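Local coordinates for protein Vng1086c (Halobacterium sp., PDB 2GF4) that is of unknown function but belongs to the UPF0058 family and binds a calcium ion, at residues A[15-20]-A[29-34]; A[37-42]-A[48-53]. One frame throughout, in Å; residues are numbered along the deposited sequence.

Contact 1. Residues A[15-20]-A[29-34]; sequences NIKDQF and TAFAAY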
loop_
_atom_site.group_PDB
_atom_site.type_symbol
_atom_site.label_atom_id
_atom_site.label_comp_id
_atom_site.label_asym_id
_atom_site.label_seq_id
_atom_site.Cartn_x
_atom_site.Cartn_y
_atom_site.Cartn_z
ATOM N N ASN A 15 -12.308 14.259 7.476
ATOM C CA ASN A 15 -12.615 14.290 8.912
ATOM C C ASN A 15 -11.658 13.299 9.609
ATOM O O ASN A 15 -11.177 13.620 10.689
ATOM C CB ASN A 15 -14.054 13.887 9.171
ATOM C CG ASN A 15 -15.030 14.980 8.786
ATOM O OD1 ASN A 15 -16.228 14.776 8.765
ATOM N ND2 ASN A 15 -14.493 16.169 8.474
ATOM N N ILE A 16 -11.365 12.119 9.033
ATOM C CA ILE A 16 -10.439 11.169 9.674
ATOM C C ILE A 16 -9.058 11.851 9.818
ATOM O O ILE A 16 -8.471 11.844 10.908
ATOM C CB ILE A 16 -10.318 9.891 8.807
ATOM C CG1 ILE A 16 -11.643 9.122 8.795
ATOM C CG2 ILE A 16 -9.254 9.024 9.345
ATOM C CD1 ILE A 16 -11.927 8.439 10.007
ATOM N N LYS A 17 -8.540 12.427 8.729
ATOM C CA LYS A 17 -7.259 13.117 8.749
ATOM C C LYS A 17 -7.179 14.155 9.849
ATOM O O LYS A 17 -6.178 14.202 10.558
ATOM C CB LYS A 17 -7.047 13.832 7.441
ATOM C CG LYS A 17 -5.841 14.688 7.541
ATOM C CD LYS A 17 -5.220 14.848 6.234
ATOM C CE LYS A 17 -5.870 15.955 5.542
ATOM N NZ LYS A 17 -5.741 17.205 6.292
ATOM N N ASP A 18 -8.209 14.995 9.981
ATOM C CA ASP A 18 -8.166 16.018 11.013
ATOM C C ASP A 18 -8.180 15.386 12.380
ATOM O O ASP A 18 -7.453 15.846 13.260
ATOM C CB ASP A 18 -9.286 17.008 10.774
ATOM C CG ASP A 18 -9.004 17.872 9.547
ATOM O OD1 ASP A 18 -7.821 18.064 9.186
ATOM O OD2 ASP A 18 -9.936 18.384 8.924
ATOM N N GLN A 19 -8.984 14.333 12.554
ATOM C CA GLN A 19 -9.062 13.564 13.797
ATOM C C GLN A 19 -7.637 13.080 14.144
ATOM O O GLN A 19 -7.163 13.335 15.250
ATOM C CB GLN A 19 -9.951 12.351 13.555
ATOM C CG GLN A 19 -10.252 11.627 14.820
ATOM C CD GLN A 19 -11.084 10.384 14.629
ATOM O OE1 GLN A 19 -11.412 9.982 13.510
ATOM N NE2 GLN A 19 -11.415 9.767 15.739
ATOM N N PHE A 20 -6.969 12.381 13.207
ATOM C CA PHE A 20 -5.615 11.860 13.411
ATOM C C PHE A 20 -4.617 12.964 13.793
ATOM O O PHE A 20 -3.867 12.782 14.752
ATOM C CB PHE A 20 -5.143 11.160 12.125
ATOM C CG PHE A 20 -3.717 10.681 12.158
ATOM C CD1 PHE A 20 -3.387 9.406 12.598
ATOM C CD2 PHE A 20 -2.697 11.505 11.708
ATOM C CE1 PHE A 20 -2.065 8.977 12.564
ATOM C CE2 PHE A 20 -1.387 11.066 11.679
ATOM C CZ PHE A 20 -1.074 9.811 12.107
ATOM N N THR A 29 3.319 15.089 9.328
ATOM C CA THR A 29 3.582 15.155 7.889
ATOM C C THR A 29 2.989 13.923 7.177
ATOM O O THR A 29 3.206 13.743 5.966
ATOM C CB THR A 29 5.104 15.140 7.607
ATOM O OG1 THR A 29 5.682 13.879 7.994
ATOM C CG2 THR A 29 5.769 16.129 8.467
ATOM N N ALA A 30 2.193 13.115 7.868
ATOM C CA ALA A 30 1.709 11.894 7.261
ATOM C C ALA A 30 0.953 12.018 5.982
ATOM O O ALA A 30 1.012 11.124 5.125
ATOM C CB ALA A 30 0.898 11.163 8.254
ATOM N N PHE A 31 0.275 13.131 5.817
ATOM C CA PHE A 31 -0.514 13.259 4.615
ATOM C C PHE A 31 0.111 14.164 3.603
ATOM O O PHE A 31 -0.608 14.759 2.796
ATOM C CB PHE A 31 -1.906 13.731 4.996
ATOM C CG PHE A 31 -2.597 12.792 5.919
ATOM C CD1 PHE A 31 -2.512 12.947 7.286
ATOM C CD2 PHE A 31 -3.326 11.734 5.418
ATOM C CE1 PHE A 31 -3.138 12.071 8.118
ATOM C CE2 PHE A 31 -3.945 10.864 6.261
ATOM C CZ PHE A 31 -3.853 11.036 7.605
ATOM N N ALA A 32 1.417 14.242 3.569
ATOM C CA ALA A 32 1.992 15.161 2.616
ATOM C C ALA A 32 1.759 14.836 1.168
ATOM O O ALA A 32 1.737 15.762 0.357
ATOM C CB ALA A 32 3.397 15.318 2.882
ATOM N N ALA A 33 1.563 13.573 0.816
ATOM C CA ALA A 33 1.272 13.295 -0.580
ATOM C C ALA A 33 -0.148 13.751 -0.935
ATOM O O ALA A 33 -0.351 14.238 -2.049
ATOM C CB ALA A 33 1.391 11.895 -0.821
ATOM N N TYR A 34 -1.128 13.571 -0.044
ATOM C CA TYR A 34 -2.475 14.038 -0.349
ATOM C C TYR A 34 -2.423 15.554 -0.569
ATOM O O TYR A 34 -3.049 16.024 -1.506
ATOM C CB TYR A 34 -3.414 13.721 0.805
ATOM C CG TYR A 34 -4.719 14.456 0.755
ATOM C CD1 TYR A 34 -5.759 14.018 -0.057
ATOM C CD2 TYR A 34 -4.929 15.564 1.562
ATOM C CE1 TYR A 34 -6.956 14.656 -0.050
ATOM C CE2 TYR A 34 -6.119 16.210 1.565
ATOM C CZ TYR A 34 -7.120 15.741 0.763
ATOM O OH TYR A 34 -8.313 16.392 0.740
#

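Contact 2. Residues A[37-42]-A[48-53]; sequences LDVEPS and KSEHKH. With CA (calcium ion), chain C.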
loop_
_atom_site.group_PDB
_atom_site.type_symbol
_atom_site.label_atom_id
_atom_site.label_comp_id
_atom_site.label_asym_id
_atom_site.label_seq_id
_atom_site.Cartn_x
_atom_site.Cartn_y
_atom_site.Cartn_z
ATOM N N LEU A 37 -1.468 16.696 -4.047
ATOM C CA LEU A 37 -2.473 16.576 -5.085
ATOM C C LEU A 37 -3.348 17.832 -5.195
ATOM O O LEU A 37 -3.787 18.178 -6.287
ATOM C CB LEU A 37 -3.345 15.357 -4.774
ATOM C CG LEU A 37 -4.588 15.166 -5.649
ATOM C CD1 LEU A 37 -4.129 14.915 -7.020
ATOM C CD2 LEU A 37 -5.422 14.025 -5.189
ATOM N N ASP A 38 -3.553 18.519 -4.073
ATOM C CA ASP A 38 -4.418 19.686 -4.005
ATOM C C ASP A 38 -5.791 19.417 -4.574
ATOM O O ASP A 38 -6.298 20.186 -5.398
ATOM C CB ASP A 38 -3.808 20.966 -4.618
ATOM C CG ASP A 38 -4.626 22.226 -4.255
ATOM O OD1 ASP A 38 -5.206 22.284 -3.157
ATOM O OD2 ASP A 38 -4.711 23.199 -5.032
ATOM N N VAL A 39 -6.385 18.299 -4.168
ATOM C CA VAL A 39 -7.756 17.991 -4.574
ATOM C C VAL A 39 -8.488 17.871 -3.247
ATOM O O VAL A 39 -8.190 16.984 -2.425
ATOM C CB VAL A 39 -7.872 16.698 -5.338
ATOM C CG1 VAL A 39 -9.320 16.345 -5.494
ATOM C CG2 VAL A 39 -7.285 16.900 -6.696
ATOM N N GLU A 40 -9.479 18.717 -3.049
ATOM C CA GLU A 40 -10.152 18.731 -1.776
ATOM C C GLU A 40 -11.647 18.489 -1.883
ATOM O O GLU A 40 -12.253 18.587 -2.949
ATOM C CB GLU A 40 -9.784 20.052 -1.091
ATOM C CG GLU A 40 -8.250 20.269 -1.035
ATOM C CD GLU A 40 -7.875 21.551 -0.351
ATOM O OE1 GLU A 40 -8.717 22.141 0.359
ATOM O OE2 GLU A 40 -6.725 21.992 -0.484
ATOM N N PRO A 41 -12.263 18.154 -0.779
ATOM C CA PRO A 41 -13.697 17.903 -0.807
ATOM C C PRO A 41 -14.548 19.009 -1.381
ATOM O O PRO A 41 -15.563 18.725 -2.034
ATOM C CB PRO A 41 -14.023 17.628 0.644
ATOM C CG PRO A 41 -12.782 17.203 1.187
ATOM C CD PRO A 41 -11.716 17.971 0.568
ATOM N N SER A 42 -14.141 20.253 -1.154
ATOM C CA SER A 42 -14.917 21.393 -1.630
ATOM C C SER A 42 -14.752 21.588 -3.120
ATOM O O SER A 42 -15.531 22.333 -3.731
ATOM C CB SER A 42 -14.493 22.654 -0.876
ATOM O OG SER A 42 -13.154 23.011 -1.227
ATOM N N LYS A 48 -14.195 12.826 -11.105
ATOM C CA LYS A 48 -14.376 11.645 -10.264
ATOM C C LYS A 48 -12.982 11.045 -10.055
ATOM O O LYS A 48 -12.667 10.578 -8.961
ATOM C CB LYS A 48 -15.207 10.617 -10.997
ATOM C CG LYS A 48 -16.642 10.622 -10.596
ATOM C CD LYS A 48 -17.337 9.515 -11.369
ATOM C CE LYS A 48 -18.244 8.695 -10.457
ATOM N NZ LYS A 48 -18.271 7.219 -10.733
ATOM N N SER A 49 -12.147 11.045 -11.096
ATOM C CA SER A 49 -10.804 10.472 -11.006
ATOM C C SER A 49 -9.894 11.203 -10.027
ATOM O O SER A 49 -9.094 10.560 -9.336
ATOM C CB SER A 49 -10.188 10.468 -12.393
ATOM O OG SER A 49 -8.802 10.173 -12.320
ATOM N N GLU A 50 -9.996 12.533 -9.979
ATOM C CA GLU A 50 -9.190 13.306 -9.046
ATOM C C GLU A 50 -9.688 12.993 -7.630
ATOM O O GLU A 50 -8.879 12.888 -6.716
ATOM C CB GLU A 50 -9.339 14.804 -9.350
ATOM C CG GLU A 50 -8.640 15.165 -10.669
ATOM C CD GLU A 50 -8.874 16.583 -11.142
ATOM O OE1 GLU A 50 -9.988 16.905 -11.609
ATOM O OE2 GLU A 50 -7.945 17.404 -11.070
ATOM N N HIS A 51 -10.994 12.817 -7.435
ATOM C CA HIS A 51 -11.477 12.534 -6.087
ATOM C C HIS A 51 -11.130 11.143 -5.622
ATOM O O HIS A 51 -10.860 10.956 -4.433
ATOM C CB HIS A 51 -12.954 12.826 -6.025
ATOM C CG HIS A 51 -13.223 14.299 -5.873
ATOM N ND1 HIS A 51 -12.996 14.974 -4.693
ATOM C CD2 HIS A 51 -13.635 15.229 -6.764
ATOM C CE1 HIS A 51 -13.254 16.251 -4.868
ATOM N NE2 HIS A 51 -13.649 16.430 -6.109
ATOM N N LYS A 52 -11.131 10.177 -6.539
ATOM C CA LYS A 52 -10.739 8.801 -6.212
ATOM C C LYS A 52 -9.278 8.828 -5.799
ATOM O O LYS A 52 -8.907 8.173 -4.834
ATOM C CB LYS A 52 -10.844 7.913 -7.433
ATOM C CG LYS A 52 -12.257 7.535 -7.715
ATOM C CD LYS A 52 -12.278 6.394 -8.681
ATOM C CE LYS A 52 -13.098 6.801 -9.861
ATOM N NZ LYS A 52 -12.668 6.097 -11.086
ATOM N N HIS A 53 -8.455 9.577 -6.539
ATOM C CA HIS A 53 -7.029 9.693 -6.276
ATOM C C HIS A 53 -6.862 10.283 -4.891
ATOM O O HIS A 53 -6.045 9.781 -4.123
ATOM C CB HIS A 53 -6.420 10.600 -7.334
ATOM C CG HIS A 53 -4.913 10.659 -7.338
ATOM N ND1 HIS A 53 -4.115 9.959 -6.460
ATOM C CD2 HIS A 53 -4.071 11.350 -8.140
ATOM C CE1 HIS A 53 -2.849 10.218 -6.723
ATOM N NE2 HIS A 53 -2.796 11.057 -7.735
HETATM CA CA CA C . -4.434 22.107 -0.834
HETATM O O HOH W 1 -2.138 21.540 -1.704
HETATM O O HOH W 2 -4.662 19.628 -0.389
HETATM O O HOH W 3 -3.590 22.161 1.664
#

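Contact 1. Residues A[15-20]-A[29-34]
Lys17 lays its aliphatic chain across one face of the Phe31 ring, and this overlap is the heart of the contact between helix 3-21 and the start of helix 32-37. Its CD stands over the ring in a CH-pi contact, 3.6 Å from the Phe31 centroid and displaced toward the rim on the Phe31 CG side. The lysine chain and the phenylalanine, reaching out from facing backbones, lie antiparallel where they overlap. CG of Lys17 is anti to the backbone N (chi1 172°), which sends the chain out over the ring; a bend at chi3 (86°) then turns CE toward the Tyr34 ring, with Lys17 CE 4.0 Å from Tyr34 CE2, and a further bend at chi4 sets the direction of NZ. The ammonium group lies too far from the Phe31 centroid for more than a weak cation-pi attraction, and its ion pairs with Asp18 and Glu35 are long.

One turn further along, Phe20 meets the same ring differently. The edge of Phe31 points toward the face of Phe20 in an offset edge-to-face pair, the planes at 86° and the closest atoms, Phe20 CD2 and Phe31 CE1, 3.7 Å apart. Ala30, just before the N-cap residue Phe31, adds its methyl, CB lying 4.1 Å from CE2 of Phe20; so small a side chain fits beside the large ring. Helix 48-71 packs against this group, Ala61 on Phe31, Ala65 and Met66 on Phe20, and Leu58 on Tyr34.

No hydrogen bond joins the two segments. Cohesion therefore rests on apolar and aromatic contact, lysine suiting its place because its methylenes serve the core while its amine reaches toward acidic groups.

Contact 2. Residues A[37-42]-A[48-53]
Val39 points both methyls at the first turns of helix 48-71. With CG1 anti to the backbone N (chi1 170°), that methyl sits over one face of the His51 imidazole, 4.1 Å from the ring centroid in a CH-pi contact, while CG2 rests 4.0 Å from Glu50 CB. At the edge of the same ring, near its plane, the carbonyl O of Glu40 lies 3.2 Å from His51 CE1. Both ring nitrogens are hydrogen-bonded beyond the two segments, ND1 to His10 and NE2 to the His43 carbonyl. Replacing His51 by an alanine would probably leave His10 and the His43 carbonyl without these bonds and open a gap beside Val39.

Leu37, its CG anti to the backbone N (chi1 172°), carries its methyls over to His53: CD2 lies above one ring face, and CD1 approaches His53 CD2 at 3.7 Å. The His53 NE2 is hydrogen-bonded to Glu68 of the third subunit.

Asp38 and Glu40 turn elsewhere, to calcium. Asp38 OD1 binds the calcium at 2.5 Å; the Glu40 chain, extended beyond CG, brings OE2 to 2.3 Å, and three waters complete the five ligands found. A valine between two carboxylates thus divides the loop segment: apolar residues seal it to the helix, and acidic ones, their mutual repulsion probably eased by the ion, hold the metal.

From the N terminus, helix 3-21 runs to its C-terminal part, where contact 1 closes the loop that leads back to the short helix 32-37. Contact 2 opens only after that, closing the connection from the end of helix 32-37 to the start of helix 48-71. The two are thus in series, neither enclosing nor crossing the other. They do touch: Tyr34 OH probably hydrogen-bonds to the Val39 carbonyl O, 3.2 Å away, besides bonding to His10 of helix 3-21. Contact 1 joins helix 32-37 to the first helix, and contact 2 joins the calcium-binding loop to the long one; both also reach the second subunit.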